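Local coordinates for BIFUNCTIONAL PROTEIN Proline utilization A (PutA) (Corynebacterium freiburgense, PDB 5UX5), which catalyses the two-step oxidation of proline to glutamate, joining an FAD-dependent proline dehydrogenase and an NAD-dependent aldehyde dehydrogenase on one chain, at residues Gln196-Asp201 against Ser760-Gly765; Leu539-His544 against Arg624-Val629; Leu751-Gly756 against Gly798-Pro803. All coordinates share one frame; numbering follows the deposited sequence.

Contact 1: Gln196-Asp201 against Ser760-Gly765; sequences QLNPWD and STTMNG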
loop_
_atom_site.group_PDB
_atom_site.type_symbol
_atom_site.label_atom_id
_atom_site.label_comp_id
_atom_site.label_asym_id
_atom_site.label_seq_id
_atom_site.Cartn_x
_atom_site.Cartn_y
_atom_site.Cartn_z
ATOM N N GLN A 196 10.806 -0.184 11.766
ATOM C CA GLN A 196 10.553 0.464 10.474
ATOM C C GLN A 196 11.729 0.307 9.512
ATOM O O GLN A 196 12.134 1.254 8.838
ATOM C CB GLN A 196 10.217 1.945 10.668
ATOM C CG GLN A 196 8.901 2.212 11.412
ATOM C CD GLN A 196 8.679 3.683 11.780
ATOM O OE1 GLN A 196 9.348 4.581 11.277
ATOM N NE2 GLN A 196 7.713 3.925 12.654
ATOM N N LEU A 197 12.299 -0.898 9.463
ATOM C CA LEU A 197 13.411 -1.195 8.565
ATOM C C LEU A 197 13.131 -0.726 7.137
ATOM O O LEU A 197 12.254 -1.268 6.456
ATOM C CB LEU A 197 13.722 -2.690 8.606
ATOM C CG LEU A 197 15.171 -3.143 8.436
ATOM C CD1 LEU A 197 16.144 -2.247 9.195
ATOM C CD2 LEU A 197 15.296 -4.602 8.890
ATOM N N ASN A 198 13.842 0.302 6.698
ATOM C CA ASN A 198 13.639 0.892 5.378
ATOM C C ASN A 198 14.208 0.018 4.262
ATOM O O ASN A 198 15.433 -0.040 4.103
ATOM C CB ASN A 198 14.285 2.261 5.336
ATOM C CG ASN A 198 14.117 2.958 3.996
ATOM O OD1 ASN A 198 13.479 2.448 3.048
ATOM N ND2 ASN A 198 14.687 4.164 3.917
ATOM N N PRO A 199 13.371 -0.596 3.422
ATOM C CA PRO A 199 13.886 -1.550 2.426
ATOM C C PRO A 199 14.738 -0.932 1.344
ATOM O O PRO A 199 15.302 -1.689 0.544
ATOM C CB PRO A 199 12.618 -2.142 1.818
ATOM C CG PRO A 199 11.626 -1.020 1.926
ATOM C CD PRO A 199 11.937 -0.311 3.236
ATOM N N TRP A 200 14.822 0.393 1.245
ATOM C CA TRP A 200 15.616 1.004 0.183
ATOM C C TRP A 200 17.027 1.363 0.616
ATOM O O TRP A 200 17.837 1.755 -0.231
ATOM C CB TRP A 200 14.925 2.265 -0.349
ATOM C CG TRP A 200 13.664 1.943 -1.102
ATOM C CD1 TRP A 200 12.403 1.914 -0.596
ATOM C CD2 TRP A 200 13.553 1.592 -2.477
ATOM N NE1 TRP A 200 11.512 1.580 -1.567
ATOM C CE2 TRP A 200 12.186 1.367 -2.737
ATOM C CE3 TRP A 200 14.474 1.446 -3.518
ATOM C CZ2 TRP A 200 11.706 0.977 -4.000
ATOM C CZ3 TRP A 200 13.998 1.067 -4.775
ATOM C CH2 TRP A 200 12.622 0.838 -5.002
ATOM N N ASP A 201 17.350 1.224 1.894
ATOM C CA ASP A 201 18.633 1.657 2.427
ATOM C C ASP A 201 19.298 0.457 3.084
ATOM O O ASP A 201 19.343 0.371 4.311
ATOM C CB ASP A 201 18.443 2.804 3.418
ATOM C CG ASP A 201 19.769 3.381 3.913
ATOM O OD1 ASP A 201 20.770 3.250 3.171
ATOM O OD2 ASP A 201 19.812 3.964 5.033
ATOM N N SER A 760 17.889 6.892 3.159
ATOM C CA SER A 760 17.505 6.572 4.527
ATOM C C SER A 760 16.266 7.309 4.983
ATOM O O SER A 760 15.667 6.885 5.977
ATOM C CB SER A 760 18.642 6.886 5.499
ATOM O OG SER A 760 19.088 8.216 5.356
ATOM N N THR A 761 15.899 8.403 4.299
ATOM C CA THR A 761 14.677 9.153 4.594
ATOM C C THR A 761 13.444 8.260 4.538
ATOM O O THR A 761 13.193 7.576 3.533
ATOM C CB THR A 761 14.486 10.312 3.596
ATOM O OG1 THR A 761 15.582 11.226 3.658
ATOM C CG2 THR A 761 13.242 11.073 3.920
ATOM N N THR A 762 12.648 8.310 5.607
ATOM C CA THR A 762 11.342 7.681 5.635
ATOM C C THR A 762 10.203 8.683 5.786
ATOM O O THR A 762 9.038 8.280 5.678
ATOM C CB THR A 762 11.277 6.620 6.758
ATOM O OG1 THR A 762 11.848 7.132 7.968
ATOM C CG2 THR A 762 12.077 5.406 6.358
ATOM N N MET A 763 10.496 9.959 6.072
ATOM C CA MET A 763 9.543 11.059 5.883
ATOM C C MET A 763 10.293 12.231 5.273
ATOM O O MET A 763 11.187 12.791 5.912
ATOM C CB MET A 763 8.845 11.516 7.163
ATOM C CG MET A 763 7.779 12.544 6.816
ATOM S SD MET A 763 7.306 13.678 8.094
ATOM C CE MET A 763 6.513 12.575 9.190
ATOM N N ASN A 764 9.933 12.589 4.038
ATOM C CA ASN A 764 10.639 13.609 3.281
ATOM C C ASN A 764 10.303 15.019 3.782
ATOM O O ASN A 764 9.532 15.221 4.734
ATOM C CB ASN A 764 10.346 13.443 1.789
ATOM C CG ASN A 764 8.878 13.114 1.501
ATOM O OD1 ASN A 764 8.444 11.942 1.547
ATOM N ND2 ASN A 764 8.114 14.146 1.191
ATOM N N GLY A 765 10.904 16.017 3.120
ATOM C CA GLY A 765 10.683 17.404 3.460
ATOM C C GLY A 765 9.494 17.991 2.722
ATOM O O GLY A 765 8.797 17.319 1.962
#
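N198 and D201 both carry CG anti to the backbone N (chi1 -180° and -175°), which sends the two side chains out from the proline dehydrogenase loop 196-201 onto S760 and T762 of the aldehyde dehydrogenase part. The N198 and T762 side chains lie alongside each other, pointing opposite ways: the methyl CG2 of T762 lies 3.8 Å from N198 ND2. That same amide nitrogen stands 3.6 Å from S760 O, too far to count as a bond, and it makes only a weak one to O of L759, the residue before S760. OD1, at the other end of the amide, turns back on its own loop and accepts from W200 N at 3.0 Å. This Asx turn, with the W200 nitrogen well above the amide carbonyl plane, sits inside the type I turn from N198 to D201 and holds the amide in place. D201 is the N-cap of helix 202-221, where OD1 takes the backbone N of G204, while OD2 rests on S760 CB at 3.2 Å. N198 OD1, D201 OD1 and T762 OG1, the last with R752 N, are thus bonded on their own sides. Segments 196-201 and 760-765 touch by van der Waals contact alone, and hydrogen bonds between the two enzyme parts fall just beside them, from Q196 NE2 to A747 O and, weakly, at L759.

Contact 2: Leu539-His544 against Arg624-Val629; sequences LGVMTH and RRCAEV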
loop_
_atom_site.group_PDB
_atom_site.type_symbol
_atom_site.label_atom_id
_atom_site.label_comp_id
_atom_site.label_asym_id
_atom_site.label_seq_id
_atom_site.Cartn_x
_atom_site.Cartn_y
_atom_site.Cartn_z
ATOM N N LEU A 539 12.048 8.807 -11.419
ATOM C CA LEU A 539 12.430 8.763 -10.007
ATOM C C LEU A 539 13.509 9.802 -9.698
ATOM O O LEU A 539 13.445 10.501 -8.677
ATOM C CB LEU A 539 12.886 7.350 -9.635
ATOM C CG LEU A 539 11.749 6.318 -9.664
ATOM C CD1 LEU A 539 12.214 4.922 -9.291
ATOM C CD2 LEU A 539 10.601 6.760 -8.766
ATOM N N GLY A 540 14.501 9.918 -10.578
ATOM C CA GLY A 540 15.530 10.922 -10.396
ATOM C C GLY A 540 14.977 12.321 -10.227
ATOM O O GLY A 540 15.379 13.049 -9.320
ATOM N N VAL A 541 14.069 12.736 -11.118
ATOM C CA VAL A 541 13.579 14.115 -11.020
ATOM C C VAL A 541 12.575 14.268 -9.879
ATOM O O VAL A 541 12.503 15.332 -9.249
ATOM C CB VAL A 541 12.985 14.623 -12.343
ATOM C CG1 VAL A 541 11.627 13.967 -12.634
ATOM C CG2 VAL A 541 12.898 16.158 -12.314
ATOM N N MET A 542 11.797 13.224 -9.584
ATOM C CA MET A 542 10.819 13.327 -8.513
ATOM C C MET A 542 11.468 13.387 -7.149
ATOM O O MET A 542 10.936 14.052 -6.257
ATOM C CB MET A 542 9.851 12.156 -8.566
ATOM C CG MET A 542 9.012 12.193 -9.790
ATOM S SD MET A 542 8.183 10.646 -10.168
ATOM C CE MET A 542 6.740 10.745 -9.129
ATOM N N THR A 543 12.609 12.708 -6.956
ATOM C CA THR A 543 13.258 12.701 -5.641
ATOM C C THR A 543 14.075 13.964 -5.388
ATOM O O THR A 543 14.331 14.290 -4.225
ATOM C CB THR A 543 14.134 11.446 -5.457
ATOM O OG1 THR A 543 15.035 11.290 -6.557
ATOM C CG2 THR A 543 13.277 10.181 -5.367
ATOM N N HIS A 544 14.432 14.715 -6.435
ATOM C CA HIS A 544 15.142 15.981 -6.270
ATOM C C HIS A 544 14.185 17.172 -6.377
ATOM O O HIS A 544 13.962 17.880 -5.388
ATOM C CB HIS A 544 16.276 16.068 -7.289
ATOM C CG HIS A 544 17.335 15.039 -7.058
ATOM N ND1 HIS A 544 17.340 13.821 -7.705
ATOM C CD2 HIS A 544 18.388 15.018 -6.208
ATOM C CE1 HIS A 544 18.360 13.103 -7.274
ATOM N NE2 HIS A 544 19.011 13.807 -6.366
ATOM N N ARG A 624 8.337 21.939 -12.551
ATOM C CA ARG A 624 8.360 22.080 -14.001
ATOM C C ARG A 624 9.307 21.083 -14.641
ATOM O O ARG A 624 9.106 20.701 -15.796
ATOM C CB ARG A 624 8.748 23.503 -14.384
ATOM C CG ARG A 624 7.689 24.518 -14.088
ATOM C CD ARG A 624 8.112 25.870 -14.563
ATOM N NE ARG A 624 7.011 26.832 -14.476
ATOM C CZ ARG A 624 7.060 27.995 -13.820
ATOM N NH1 ARG A 624 8.173 28.377 -13.188
ATOM N NH2 ARG A 624 5.994 28.789 -13.814
ATOM N N ARG A 625 10.373 20.689 -13.948
ATOM C CA ARG A 625 11.244 19.694 -14.563
ATOM C C ARG A 625 10.590 18.317 -14.585
ATOM O O ARG A 625 10.872 17.523 -15.487
ATOM C CB ARG A 625 12.628 19.648 -13.888
ATOM C CG ARG A 625 13.497 20.858 -14.204
ATOM C CD ARG A 625 14.903 20.804 -13.624
ATOM N NE ARG A 625 15.040 20.190 -12.302
ATOM C CZ ARG A 625 15.311 20.861 -11.184
ATOM N NH1 ARG A 625 15.485 22.182 -11.232
ATOM N NH2 ARG A 625 15.432 20.205 -10.028
ATOM N N CYS A 626 9.724 18.020 -13.609
ATOM C CA CYS A 626 8.971 16.766 -13.616
ATOM C C CYS A 626 8.117 16.633 -14.880
ATOM O O CYS A 626 8.168 15.609 -15.575
ATOM C CB CYS A 626 8.110 16.669 -12.357
ATOM S SG CYS A 626 9.052 16.331 -10.833
ATOM N N ALA A 627 7.354 17.674 -15.211
ATOM C CA ALA A 627 6.591 17.657 -16.452
ATOM C C ALA A 627 7.496 17.472 -17.657
ATOM O O ALA A 627 7.148 16.742 -18.591
ATOM C CB ALA A 627 5.800 18.949 -16.596
ATOM N N GLU A 628 8.663 18.130 -17.661
ATOM C CA GLU A 628 9.531 18.015 -18.822
ATOM C C GLU A 628 10.046 16.590 -18.997
ATOM O O GLU A 628 10.026 16.052 -20.111
ATOM C CB GLU A 628 10.679 18.999 -18.722
ATOM C CG GLU A 628 10.310 20.454 -18.923
ATOM C CD GLU A 628 9.980 20.769 -20.367
ATOM O OE1 GLU A 628 10.339 19.945 -21.238
ATOM O OE2 GLU A 628 9.370 21.837 -20.631
ATOM N N VAL A 629 10.493 15.957 -17.908
ATOM C CA VAL A 629 11.002 14.590 -18.007
ATOM C C VAL A 629 9.890 13.654 -18.456
ATOM O O VAL A 629 10.099 12.798 -19.323
ATOM C CB VAL A 629 11.654 14.145 -16.681
ATOM C CG1 VAL A 629 12.092 12.681 -16.733
ATOM C CG2 VAL A 629 12.827 15.029 -16.347
#
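V541 and C626 mark the closest backbone approach, with CA atoms 5.9 Å apart, of helices 539-544 and 624-629, which run antiparallel at 173° with axes 9.2 Å apart. The second of these begins helix 624-636, the crossover helix between the parallel strands 614-618 and 644-646 in the Rossmann-type part of the aldehyde dehydrogenase, and helix 535-544 packs along it. V541 carries most of the contact. Its chi1 of 73° sets the two methyls on consecutive residues: CG2 lies on R625 CB at 3.8 Å, and CG1 on C626 SG at 3.9 Å. One turn on, V629 closes over the base of the same valine, its CG2 4.0 Å from V541 CB. M542, the next residue after V541, brings CG to 4.3 Å from the same SG, so the sulfur rests against two consecutive residues of the facing helix. R625 crosses V541 obliquely and bends at chi3, its NE bonding weakly to P489 O. All the cross-helix side-chain contacts are apolar; a polar tie comes just past H544, where E545 OE1 accepts from R625 N and OE2 from C626 N at the start of helix 624-636.

Contact 3: Leu751-Gly756 against Gly798-Pro803; sequences LRVGYG and GTLWSP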
loop_
_atom_site.group_PDB
_atom_site.type_symbol
_atom_site.label_atom_id
_atom_site.label_comp_id
_atom_site.label_asym_id
_atom_site.label_seq_id
_atom_site.Cartn_x
_atom_site.Cartn_y
_atom_site.Cartn_z
ATOM N N LEU A 751 10.183 7.964 12.735
ATOM C CA LEU A 751 10.362 8.372 11.344
ATOM C C LEU A 751 11.640 9.182 11.140
ATOM O O LEU A 751 11.926 10.118 11.891
ATOM C CB LEU A 751 9.165 9.191 10.880
ATOM C CG LEU A 751 7.878 8.419 10.682
ATOM C CD1 LEU A 751 6.730 9.397 10.627
ATOM C CD2 LEU A 751 7.979 7.598 9.396
ATOM N N ARG A 752 12.377 8.854 10.075
ATOM C CA ARG A 752 13.613 9.554 9.728
ATOM C C ARG A 752 13.256 10.715 8.796
ATOM O O ARG A 752 12.827 10.495 7.657
ATOM C CB ARG A 752 14.612 8.635 9.029
ATOM C CG ARG A 752 15.037 7.364 9.755
ATOM C CD ARG A 752 15.493 7.521 11.197
ATOM N NE ARG A 752 15.589 6.198 11.820
ATOM C CZ ARG A 752 15.487 5.961 13.127
ATOM N NH1 ARG A 752 15.278 6.967 13.990
ATOM N NH2 ARG A 752 15.583 4.704 13.568
ATOM N N VAL A 753 13.427 11.946 9.275
ATOM C CA VAL A 753 13.124 13.140 8.500
ATOM C C VAL A 753 14.370 13.545 7.724
ATOM O O VAL A 753 15.465 13.617 8.286
ATOM C CB VAL A 753 12.648 14.282 9.418
ATOM C CG1 VAL A 753 12.299 15.508 8.611
ATOM C CG2 VAL A 753 11.459 13.848 10.241
ATOM N N GLY A 754 14.197 13.821 6.438
ATOM C CA GLY A 754 15.292 14.217 5.571
ATOM C C GLY A 754 14.784 14.432 4.159
ATOM O O GLY A 754 13.595 14.265 3.872
ATOM N N TYR A 755 15.709 14.803 3.271
ATOM C CA TYR A 755 15.357 15.053 1.878
ATOM C C TYR A 755 14.961 13.758 1.177
ATOM O O TYR A 755 15.405 12.666 1.541
ATOM C CB TYR A 755 16.521 15.715 1.127
ATOM C CG TYR A 755 16.799 17.111 1.607
ATOM C CD1 TYR A 755 15.917 18.149 1.335
ATOM C CD2 TYR A 755 17.920 17.384 2.395
ATOM C CE1 TYR A 755 16.152 19.428 1.812
ATOM C CE2 TYR A 755 18.156 18.647 2.871
ATOM C CZ TYR A 755 17.271 19.664 2.582
ATOM O OH TYR A 755 17.518 20.928 3.056
ATOM N N GLY A 756 14.117 13.891 0.150
ATOM C CA GLY A 756 13.653 12.711 -0.560
ATOM C C GLY A 756 14.751 11.967 -1.293
ATOM O O GLY A 756 14.626 10.760 -1.511
ATOM N N GLY A 798 13.467 25.868 6.448
ATOM C CA GLY A 798 12.120 25.578 6.909
ATOM C C GLY A 798 11.379 24.519 6.106
ATOM O O GLY A 798 10.151 24.437 6.189
ATOM N N THR A 799 12.083 23.721 5.311
ATOM C CA THR A 799 11.436 22.679 4.538
ATOM C C THR A 799 11.429 21.332 5.246
ATOM O O THR A 799 10.552 20.508 4.967
ATOM C CB THR A 799 12.120 22.532 3.175
ATOM O OG1 THR A 799 13.491 22.146 3.354
ATOM C CG2 THR A 799 12.042 23.851 2.392
ATOM N N LEU A 800 12.374 21.088 6.142
ATOM C CA LEU A 800 12.448 19.843 6.891
ATOM C C LEU A 800 11.817 20.074 8.259
ATOM O O LEU A 800 12.378 20.803 9.082
ATOM C CB LEU A 800 13.900 19.400 7.031
ATOM C CG LEU A 800 14.485 18.839 5.743
ATOM C CD1 LEU A 800 15.993 18.574 5.863
ATOM C CD2 LEU A 800 13.721 17.583 5.370
ATOM N N TRP A 801 10.651 19.463 8.492
ATOM C CA TRP A 801 9.920 19.534 9.755
ATOM C C TRP A 801 9.667 18.128 10.279
ATOM O O TRP A 801 9.180 17.264 9.537
ATOM C CB TRP A 801 8.576 20.259 9.607
ATOM C CG TRP A 801 8.701 21.721 9.559
ATOM C CD1 TRP A 801 9.082 22.472 8.488
ATOM C CD2 TRP A 801 8.454 22.644 10.636
ATOM N NE1 TRP A 801 9.092 23.810 8.832
ATOM C CE2 TRP A 801 8.715 23.939 10.144
ATOM C CE3 TRP A 801 8.039 22.500 11.966
ATOM C CZ2 TRP A 801 8.568 25.075 10.927
ATOM C CZ3 TRP A 801 7.905 23.641 12.748
ATOM C CH2 TRP A 801 8.162 24.903 12.224
ATOM N N SER A 802 9.965 17.909 11.558
ATOM C CA SER A 802 9.642 16.637 12.180
ATOM C C SER A 802 8.124 16.563 12.392
ATOM O O SER A 802 7.454 17.590 12.453
ATOM C CB SER A 802 10.417 16.473 13.505
ATOM O OG SER A 802 9.661 16.775 14.676
ATOM N N PRO A 803 7.552 15.360 12.459
ATOM C CA PRO A 803 6.090 15.251 12.566
ATOM C C PRO A 803 5.613 15.607 13.957
ATOM O O PRO A 803 6.359 15.505 14.933
ATOM C CB PRO A 803 5.819 13.774 12.280
ATOM C CG PRO A 803 7.113 13.069 12.691
ATOM C CD PRO A 803 8.226 14.040 12.440
#
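L800 and V753 bury the most surface where the loops 751-756 and 798-803 pass each other, running in nearly opposite directions, 173° apart, with Y755 and P803 next. L800 has CG beside its backbone N (chi1 -74°) and forks over the other loop. CD2 settles on the backbone of G754, 3.5 Å from its C atom, where no side chain intervenes. CD1 comes down on one face of the Y755 ring, offset toward the rim, in a CH-pi contact 3.9 Å from the ring centroid and 22° off the normal, the leucine standing nearly perpendicular to the tyrosine side chain. T799 OG1 meets the same ring obliquely, 4.1 Å from Y755 CE1. V753 spreads its methyls along the facing backbone: CG1 lies 3.7 Å from W801 O and also touches L800 CD2, while CG2 reaches S802 CA and, at 3.9 Å, P803 CD. Beyond it, L751 CD1 meets P803 CG at 4.2 Å, extending the apolar row toward F718 of helix 706-718, against which both L751 and P803 pack.

The polar groups look to neighbours outside the pair of loops. N795 receives L800 N on OD1 and gives ND2 to T799 OG1 and, weakly, to Y755 OH; S802 OG pairs with E792 N. R752 turns to the other enzyme part, in a salt bridge with D164. Between 751-756 and 798-803 no hydrogen bond forms, so although the two segments run in opposite directions they do not pair as strands: these two aldehyde dehydrogenase loops meet through methyls, a proline ring and one aromatic face.

Contact 2 is the buried one, an apolar helix pair within the aldehyde dehydrogenase part; contact 1 lies at the surface where the two enzyme parts meet, and contact 3, within the aldehyde dehydrogenase part, is partly buried. Contacts 1 and 3 share one long loop, after helix 740-750: T761 OG1 bonds to Y755 O, while M763 packs on P803, so 760-765 is tied by hydrogen bonding to 751-756 and packed against 798-803. Contact 2 sits about 20 Å from both, centre to centre, and touches contact 3 where T543 packs near G756. Polar side chains dominate contact 1, aliphatic and sulfur groups contact 2, and methyls over an aromatic face contact 3.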